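Local coordinates for fibronectin type III domain-containing protein (Simiduia agarivorans, PDB 6P2K), which probably hydrolyses the glucan backbone of xyloglucan as a family 74 glycoside hydrolase, in a region built of seven-bladed beta-propellers that binds zinc ions, at residues Tyr630-Ala635 against Trp648-Ser653; Ser168-Gln173 against Ile214-Asn219. All blocks are in the same frame, centred on the assembly; numbering follows the deposited sequence.

Overall arrangement
Both contacts belong to the beta-propeller region, on opposite sides of the centre of the chain, with nearest atoms about 38 Å apart. Contact 1 lies within one blade. It pairs the neighbouring strands 628-634 and 648-653 edge to edge, and all its residues are buried. Contact 2 lies between blades. It joins the first strands of two successive four-stranded sheets, 166-171 and 210-216, and is partly buried. The chemistry follows this difference. Contact 1 rests on backbone hydrogen bonds, with an aromatic pair and aliphatic side chains over one face. Contact 2 has one serine-to-backbone bond, a small aliphatic cluster and a bridging water.

Contact 1 of 2, residues Tyr630-Ala635 against Trp648-Ser653; sequences YLMSFA and WQILLS
The side chains of F634 and W648 cross at about a right angle. The edge of the indole points at the face of the phenyl ring, a T-shaped stack with planes at 65° and centroids 4.9 Å apart. W648 CE3 does the touching, over the centre of the F634 ring and 3.5 Å from F634 CZ. With CG anti to the carbonyl carbon (chi1 -72°), W648 also lays one face of its indole on A635. A635 CA makes an off-centre CH-pi contact there, 4.2 Å from the centroid of the six-membered ring. I650 reaches F634 with the end of its longer branch, CD1, 3.6 Å from F634 CD1. Its other branch, CG2, meets CG of M632 at 3.7 Å. The bends at chi2 and chi3 of M632 keep its SD near I650 CG2 as well. The strands 628-634 and 648-653 are the two inner strands of a four-stranded antiparallel propeller blade. L631, S633 and A635 form hydrogen-bonded pairs with S653, L651 and Q649. In the middle pair, S633 N to L651 O is 2.9 Å and nearly straight at 170°. The bond from A635 N to Q649 O is weak. M632, F634, I650 and L652 share one face of the sheet. From strand 702-709, I703 packs on M632, and M705 on F634 and I650. Further along this face, L652 sets CD1 against CB of M632 and CD2 against CD1 of Y630. On the other face, one water joins A635 O to NE2 of Q649, which also bonds to L642 O; OE1 of Q649 takes a bond from K662.

Contact 2 of 2, residues Ser168-Gln173 against Ile214-Asn219; sequences SVVFDQ and IALSPN
S168 OG accepts a hydrogen bond from the backbone N of I214, at 2.9 Å and 162°, and this ties two neighbouring propeller blades together. Strands 166-171 and 210-216 are the first strands of successive four-stranded sheets. Their short segments run nearly parallel, at 10°, with axes 7.1 Å apart. The serine bond is the one direct hydrogen bond between the segments. OG sits between the backbone N and the carbonyl carbon (chi1 35°), which turns it to I214. Replacing S168 by an alanine removes OG, and I214 N would probably lose its acceptor from the neighbouring blade.

The apolar contacts centre on V170, which points toward the other strand. V170 CG1 lies 3.9 Å from both CG1 and CD1 of I214. Its CG2 packs on CB of L216. L216 carries the packing onward: its CD2 reaches D172 CB and lies 3.3 Å from F171 O. The I214 side chain also touches Y180 of strand 179-183. Beyond the strands, Q173 CB rests against P218 O.

Where the strands give way to loops, the polar link between the segments runs through water. OD1 of D172 bonds to S174 N. S217 OG donates to OD1 of N219 from above the amide plane. A water accepts from Q173 N at 2.7 Å and donates to S217 O at 3.0 Å.

Contact 1 of 2, residues Tyr630-Ala635 against Trp648-Ser653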
ATOM      1  N   TYR B 630      -4.399 -28.982  39.206  1.00 27.73           N
ATOM      2  CA  TYR B 630      -3.184 -29.191  39.976  1.00 27.58           C
ATOM      3  C   TYR B 630      -2.485 -27.861  40.216  1.00 27.08           C
ATOM      4  O   TYR B 630      -2.410 -27.017  39.318  1.00 24.98           O
ATOM      5  CB  TYR B 630      -2.244 -30.156  39.247  1.00 26.13           C
ATOM      6  CG  TYR B 630      -2.769 -31.573  39.179  1.00 25.12           C
ATOM      7  CD1 TYR B 630      -2.583 -32.453  40.238  1.00 23.55           C
ATOM      8  CD2 TYR B 630      -3.457 -32.025  38.062  1.00 25.13           C
ATOM      9  CE1 TYR B 630      -3.065 -33.748  40.184  1.00 28.73           C
ATOM     10  CE2 TYR B 630      -3.943 -33.318  37.998  1.00 28.98           C
ATOM     11  CZ  TYR B 630      -3.742 -34.176  39.064  1.00 30.44           C
ATOM     12  OH  TYR B 630      -4.223 -35.464  39.012  1.00 31.28           O
ATOM     13  N   LEU B 631      -1.984 -27.675  41.436  1.00 25.57           N
ATOM     14  CA  LEU B 631      -1.196 -26.505  41.802  1.00 24.57           C
ATOM     15  C   LEU B 631       0.104 -26.997  42.415  1.00 30.98           C
ATOM     16  O   LEU B 631       0.088 -27.632  43.476  1.00 31.11           O
ATOM     17  CB  LEU B 631      -1.959 -25.606  42.780  1.00 22.82           C
ATOM     18  CG  LEU B 631      -1.364 -24.231  43.089  1.00 24.11           C
ATOM     19  CD1 LEU B 631      -1.427 -23.323  41.864  1.00 23.08           C
ATOM     20  CD2 LEU B 631      -2.085 -23.592  44.266  1.00 20.41           C
ATOM     21  N   MET B 632       1.221 -26.709  41.751  1.00 26.95           N
ATOM     22  CA  MET B 632       2.514 -27.288  42.091  1.00 26.77           C
ATOM     23  C   MET B 632       3.511 -26.180  42.396  1.00 27.82           C
ATOM     24  O   MET B 632       3.659 -25.232  41.615  1.00 28.51           O
ATOM     25  CB  MET B 632       3.019 -28.170  40.947  1.00 26.38           C
ATOM     26  CG  MET B 632       4.302 -28.921  41.239  1.00 33.21           C
ATOM     27  SD  MET B 632       5.782 -28.039  40.688  1.00 40.10           S
ATOM     28  CE  MET B 632       5.612 -28.180  38.909  1.00 37.53           C
ATOM     29  N   SER B 633       4.199 -26.310  43.527  1.00 24.38           N
ATOM     30  CA  SER B 633       5.175 -25.331  43.981  1.00 23.71           C
ATOM     31  C   SER B 633       6.558 -25.957  44.065  1.00 23.78           C
ATOM     32  O   SER B 633       6.717 -27.068  44.583  1.00 22.87           O
ATOM     33  CB  SER B 633       4.778 -24.771  45.354  1.00 24.30           C
ATOM     34  OG  SER B 633       5.876 -24.146  46.004  1.00 22.28           O
ATOM     35  N   PHE B 634       7.554 -25.232  43.568  1.00 24.95           N
ATOM     36  CA  PHE B 634       8.961 -25.591  43.720  1.00 25.56           C
ATOM     37  C   PHE B 634       9.609 -24.478  44.528  1.00 25.43           C
ATOM     38  O   PHE B 634       9.802 -23.368  44.019  1.00 22.54           O
ATOM     39  CB  PHE B 634       9.644 -25.771  42.366  1.00 22.08           C
ATOM     40  CG  PHE B 634      11.129 -26.011  42.456  1.00 24.52           C
ATOM     41  CD1 PHE B 634      11.644 -26.967  43.317  1.00 23.98           C
ATOM     42  CD2 PHE B 634      12.009 -25.279  41.668  1.00 27.97           C
ATOM     43  CE1 PHE B 634      13.009 -27.189  43.394  1.00 29.80           C
ATOM     44  CE2 PHE B 634      13.373 -25.496  41.738  1.00 30.49           C
ATOM     45  CZ  PHE B 634      13.876 -26.452  42.602  1.00 29.39           C
ATOM     46  N   ALA B 635       9.925 -24.768  45.785  1.00 25.91           N
ATOM     47  CA  ALA B 635      10.357 -23.748  46.728  1.00 24.07           C
ATOM     48  C   ALA B 635      10.864 -24.451  47.977  1.00 26.35           C
ATOM     49  O   ALA B 635      10.771 -25.674  48.105  1.00 29.07           O
ATOM     50  CB  ALA B 635       9.214 -22.786  47.075  1.00 20.65           C
ATOM     51  N   TRP B 648      14.840 -27.255  49.060  1.00 28.18           N
ATOM     52  CA  TRP B 648      13.723 -27.030  48.156  1.00 30.35           C
ATOM     53  C   TRP B 648      13.017 -28.350  47.880  1.00 30.43           C
ATOM     54  O   TRP B 648      13.654 -29.402  47.784  1.00 29.34           O
ATOM     55  CB  TRP B 648      14.199 -26.403  46.848  1.00 26.42           C
ATOM     56  CG  TRP B 648      14.607 -24.970  46.988  1.00 24.37           C
ATOM     57  CD1 TRP B 648      15.326 -24.417  48.009  1.00 26.45           C
ATOM     58  CD2 TRP B 648      14.320 -23.907  46.077  1.00 21.99           C
ATOM     59  NE1 TRP B 648      15.506 -23.074  47.787  1.00 24.47           N
ATOM     60  CE2 TRP B 648      14.900 -22.735  46.607  1.00 24.11           C
ATOM     61  CE3 TRP B 648      13.631 -23.830  44.863  1.00 22.02           C
ATOM     62  CZ2 TRP B 648      14.804 -21.499  45.967  1.00 25.99           C
ATOM     63  CZ3 TRP B 648      13.540 -22.606  44.228  1.00 21.66           C
ATOM     64  CH2 TRP B 648      14.123 -21.455  44.782  1.00 24.92           C
ATOM     65  N   GLN B 649      11.692 -28.290  47.766  1.00 29.93           N
ATOM     66  CA  GLN B 649      10.870 -29.477  47.587  1.00 26.73           C
ATOM     67  C   GLN B 649       9.780 -29.180  46.568  1.00 25.63           C
ATOM     68  O   GLN B 649       9.510 -28.022  46.238  1.00 26.83           O
ATOM     69  CB  GLN B 649      10.235 -29.927  48.914  1.00 29.63           C
ATOM     70  CG  GLN B 649      11.205 -30.013  50.085  1.00 35.05           C
ATOM     71  CD  GLN B 649      10.502 -30.158  51.427  1.00 36.05           C
ATOM     72  OE1 GLN B 649      10.849 -31.021  52.233  1.00 39.95           O
ATOM     73  NE2 GLN B 649       9.512 -29.306  51.671  1.00 32.17           N
ATOM     74  N   ILE B 650       9.154 -30.243  46.068  1.00 24.04           N
ATOM     75  CA  ILE B 650       7.976 -30.130  45.215  1.00 24.96           C
ATOM     76  C   ILE B 650       6.752 -30.428  46.069  1.00 27.62           C
ATOM     77  O   ILE B 650       6.621 -31.529  46.619  1.00 25.18           O
ATOM     78  CB  ILE B 650       8.046 -31.076  44.006  1.00 26.17           C
ATOM     79  CG1 ILE B 650       9.285 -30.789  43.154  1.00 22.13           C
ATOM     80  CG2 ILE B 650       6.793 -30.922  43.156  1.00 26.70           C
ATOM     81  CD1 ILE B 650       9.218 -29.482  42.402  1.00 20.02           C
ATOM     82  N   LEU B 651       5.867 -29.445  46.195  1.00 28.07           N
ATOM     83  CA  LEU B 651       4.615 -29.599  46.921  1.00 25.47           C
ATOM     84  C   LEU B 651       3.460 -29.539  45.934  1.00 26.22           C
ATOM     85  O   LEU B 651       3.495 -28.766  44.970  1.00 23.84           O
ATOM     86  CB  LEU B 651       4.448 -28.516  47.993  1.00 24.69           C
ATOM     87  CG  LEU B 651       5.577 -28.353  49.015  1.00 25.78           C
ATOM     88  CD1 LEU B 651       5.124 -27.511  50.195  1.00 26.23           C
ATOM     89  CD2 LEU B 651       6.067 -29.703  49.493  1.00 25.57           C
ATOM     90  N   LEU B 652       2.440 -30.355  46.177  1.00 27.34           N
ATOM     91  CA  LEU B 652       1.304 -30.468  45.275  1.00 30.10           C
ATOM     92  C   LEU B 652       0.012 -30.212  46.036  1.00 29.67           C
ATOM     93  O   LEU B 652      -0.128 -30.612  47.197  1.00 30.92           O
ATOM     94  CB  LEU B 652       1.253 -31.849  44.612  1.00 29.36           C
ATOM     95  CG  LEU B 652       0.432 -31.956  43.324  1.00 27.52           C
ATOM     96  CD1 LEU B 652       1.031 -31.081  42.236  1.00 22.55           C
ATOM     97  CD2 LEU B 652       0.340 -33.404  42.865  1.00 31.67           C
ATOM     98  N   SER B 653      -0.928 -29.544  45.369  1.00 26.58           N
ATOM     99  CA  SER B 653      -2.258 -29.314  45.908  1.00 28.66           C
ATOM    100  C   SER B 653      -3.276 -29.514  44.798  1.00 29.49           C
ATOM    101  O   SER B 653      -3.054 -29.086  43.660  1.00 29.97           O
ATOM    102  CB  SER B 653      -2.401 -27.897  46.488  1.00 29.31           C
ATOM    103  OG  SER B 653      -3.772 -27.534  46.590  1.00 27.19           O
TER
HETATM  104  O   HOH W   1       7.411 -26.120  47.381  1.00 33.28           O
HETATM  105  O   HOH W   2       9.063 -26.702  49.882  1.00 30.50           O

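Contact 2 of 2, residues Ser168-Gln173 against Ile214-Asn219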
ATOM      1  N   SER B 168      50.563 -14.817  33.499  1.00 41.51           N
ATOM      2  CA  SER B 168      51.253 -15.602  32.486  1.00 44.77           C
ATOM      3  C   SER B 168      52.555 -16.163  33.041  1.00 46.67           C
ATOM      4  O   SER B 168      53.122 -15.652  34.011  1.00 48.06           O
ATOM      5  CB  SER B 168      51.520 -14.779  31.215  1.00 45.75           C
ATOM      6  OG  SER B 168      51.801 -13.427  31.522  1.00 47.47           O
ATOM      7  N   VAL B 169      53.010 -17.241  32.402  1.00 45.51           N
ATOM      8  CA  VAL B 169      54.249 -17.938  32.733  1.00 49.18           C
ATOM      9  C   VAL B 169      54.892 -18.341  31.414  1.00 51.34           C
ATOM     10  O   VAL B 169      54.300 -19.107  30.646  1.00 49.99           O
ATOM     11  CB  VAL B 169      54.001 -19.181  33.608  1.00 47.92           C
ATOM     12  CG1 VAL B 169      55.264 -20.022  33.710  1.00 48.76           C
ATOM     13  CG2 VAL B 169      53.503 -18.782  34.990  1.00 48.53           C
ATOM     14  N   VAL B 170      56.091 -17.828  31.138  1.00 52.12           N
ATOM     15  CA  VAL B 170      56.712 -17.987  29.829  1.00 53.90           C
ATOM     16  C   VAL B 170      58.169 -18.402  29.994  1.00 58.65           C
ATOM     17  O   VAL B 170      58.930 -17.750  30.719  1.00 59.69           O
ATOM     18  CB  VAL B 170      56.603 -16.698  28.990  1.00 55.33           C
ATOM     19  CG1 VAL B 170      57.113 -15.500  29.779  1.00 57.10           C
ATOM     20  CG2 VAL B 170      57.354 -16.851  27.675  1.00 55.13           C
ATOM     21  N   PHE B 171      58.553 -19.479  29.311  1.00 58.79           N
ATOM     22  CA  PHE B 171      59.929 -19.951  29.291  1.00 60.49           C
ATOM     23  C   PHE B 171      60.747 -19.208  28.236  1.00 61.22           C
ATOM     24  O   PHE B 171      60.212 -18.587  27.313  1.00 61.93           O
ATOM     25  CB  PHE B 171      59.982 -21.451  29.001  1.00 57.19           C
ATOM     26  CG  PHE B 171      59.665 -22.315  30.183  1.00 55.89           C
ATOM     27  CD1 PHE B 171      58.355 -22.509  30.584  1.00 51.52           C
ATOM     28  CD2 PHE B 171      60.679 -22.951  30.884  1.00 57.96           C
ATOM     29  CE1 PHE B 171      58.060 -23.312  31.669  1.00 51.44           C
ATOM     30  CE2 PHE B 171      60.391 -23.755  31.969  1.00 56.95           C
ATOM     31  CZ  PHE B 171      59.080 -23.936  32.364  1.00 54.47           C
ATOM     32  N   ASP B 172      62.068 -19.293  28.383  1.00 60.56           N
ATOM     33  CA  ASP B 172      63.008 -18.804  27.381  1.00 60.35           C
ATOM     34  C   ASP B 172      63.309 -19.957  26.429  1.00 59.09           C
ATOM     35  O   ASP B 172      63.938 -20.945  26.820  1.00 60.36           O
ATOM     36  CB  ASP B 172      64.278 -18.275  28.048  1.00 66.26           C
ATOM     37  CG  ASP B 172      65.327 -17.793  27.047  1.00 68.58           C
ATOM     38  OD1 ASP B 172      65.113 -17.911  25.823  1.00 67.70           O
ATOM     39  OD2 ASP B 172      66.373 -17.273  27.491  1.00 73.35           O
ATOM     40  N   GLN B 173      62.873 -19.825  25.175  1.00 58.13           N
ATOM     41  CA  GLN B 173      63.061 -20.896  24.203  1.00 61.89           C
ATOM     42  C   GLN B 173      64.532 -21.188  23.934  1.00 65.12           C
ATOM     43  O   GLN B 173      64.857 -22.293  23.488  1.00 65.78           O
ATOM     44  CB  GLN B 173      62.358 -20.547  22.889  1.00 62.64           C
ATOM     45  CG  GLN B 173      60.846 -20.416  22.999  1.00 61.91           C
ATOM     46  CD  GLN B 173      60.169 -21.725  23.342  1.00 60.87           C
ATOM     47  OE1 GLN B 173      60.426 -22.751  22.714  1.00 64.78           O
ATOM     48  NE2 GLN B 173      59.299 -21.697  24.346  1.00 55.01           N
ATOM     49  N   ILE B 214      52.944 -10.881  30.719  1.00 40.80           N
ATOM     50  CA  ILE B 214      54.258 -10.659  30.138  1.00 42.42           C
ATOM     51  C   ILE B 214      54.379 -11.466  28.857  1.00 50.37           C
ATOM     52  O   ILE B 214      53.646 -12.429  28.622  1.00 49.57           O
ATOM     53  CB  ILE B 214      55.406 -11.044  31.089  1.00 50.85           C
ATOM     54  CG1 ILE B 214      55.285 -12.517  31.473  1.00 45.29           C
ATOM     55  CG2 ILE B 214      55.408 -10.148  32.312  1.00 47.08           C
ATOM     56  CD1 ILE B 214      56.202 -12.919  32.572  1.00 49.24           C
ATOM     57  N   ALA B 215      55.341 -11.062  28.034  1.00 46.74           N
ATOM     58  CA  ALA B 215      55.697 -11.785  26.827  1.00 45.48           C
ATOM     59  C   ALA B 215      57.208 -11.758  26.677  1.00 48.77           C
ATOM     60  O   ALA B 215      57.855 -10.762  27.011  1.00 50.69           O
ATOM     61  CB  ALA B 215      55.024 -11.184  25.588  1.00 43.51           C
ATOM     62  N   LEU B 216      57.763 -12.857  26.180  1.00 44.98           N
ATOM     63  CA  LEU B 216      59.202 -12.998  26.019  1.00 47.81           C
ATOM     64  C   LEU B 216      59.496 -13.387  24.581  1.00 51.31           C
ATOM     65  O   LEU B 216      58.857 -14.292  24.035  1.00 50.32           O
ATOM     66  CB  LEU B 216      59.757 -14.046  26.982  1.00 50.50           C
ATOM     67  CG  LEU B 216      61.217 -14.457  26.816  1.00 54.71           C
ATOM     68  CD1 LEU B 216      62.121 -13.274  27.071  1.00 55.39           C
ATOM     69  CD2 LEU B 216      61.540 -15.588  27.773  1.00 54.55           C
ATOM     70  N   SER B 217      60.452 -12.693  23.969  1.00 50.76           N
ATOM     71  CA  SER B 217      60.845 -13.017  22.610  1.00 55.30           C
ATOM     72  C   SER B 217      61.487 -14.403  22.567  1.00 56.28           C
ATOM     73  O   SER B 217      62.168 -14.808  23.514  1.00 56.54           O
ATOM     74  CB  SER B 217      61.818 -11.970  22.075  1.00 63.12           C
ATOM     75  OG  SER B 217      62.357 -12.360  20.824  1.00 68.26           O
ATOM     76  N   PRO B 218      61.273 -15.154  21.481  1.00 56.38           N
ATOM     77  CA  PRO B 218      61.812 -16.524  21.403  1.00 57.62           C
ATOM     78  C   PRO B 218      63.300 -16.636  21.681  1.00 61.06           C
ATOM     79  O   PRO B 218      63.742 -17.658  22.222  1.00 56.38           O
ATOM     80  CB  PRO B 218      61.478 -16.934  19.964  1.00 55.16           C
ATOM     81  CG  PRO B 218      60.228 -16.185  19.662  1.00 46.88           C
ATOM     82  CD  PRO B 218      60.351 -14.859  20.371  1.00 47.18           C
ATOM     83  N   ASN B 219      64.094 -15.627  21.335  1.00 61.61           N
ATOM     84  CA  ASN B 219      65.513 -15.682  21.649  1.00 66.46           C
ATOM     85  C   ASN B 219      65.797 -15.332  23.108  1.00 68.46           C
ATOM     86  O   ASN B 219      66.966 -15.284  23.508  1.00 65.16           O
ATOM     87  CB  ASN B 219      66.306 -14.778  20.696  1.00 61.88           C
ATOM     88  CG  ASN B 219      65.902 -13.315  20.782  1.00 60.69           C
ATOM     89  OD1 ASN B 219      65.169 -12.903  21.679  1.00 61.19           O
ATOM     90  ND2 ASN B 219      66.396 -12.517  19.838  1.00 62.10           N
TER
HETATM   91  O   HOH W   3      61.538 -17.646  24.435  1.00 44.99           O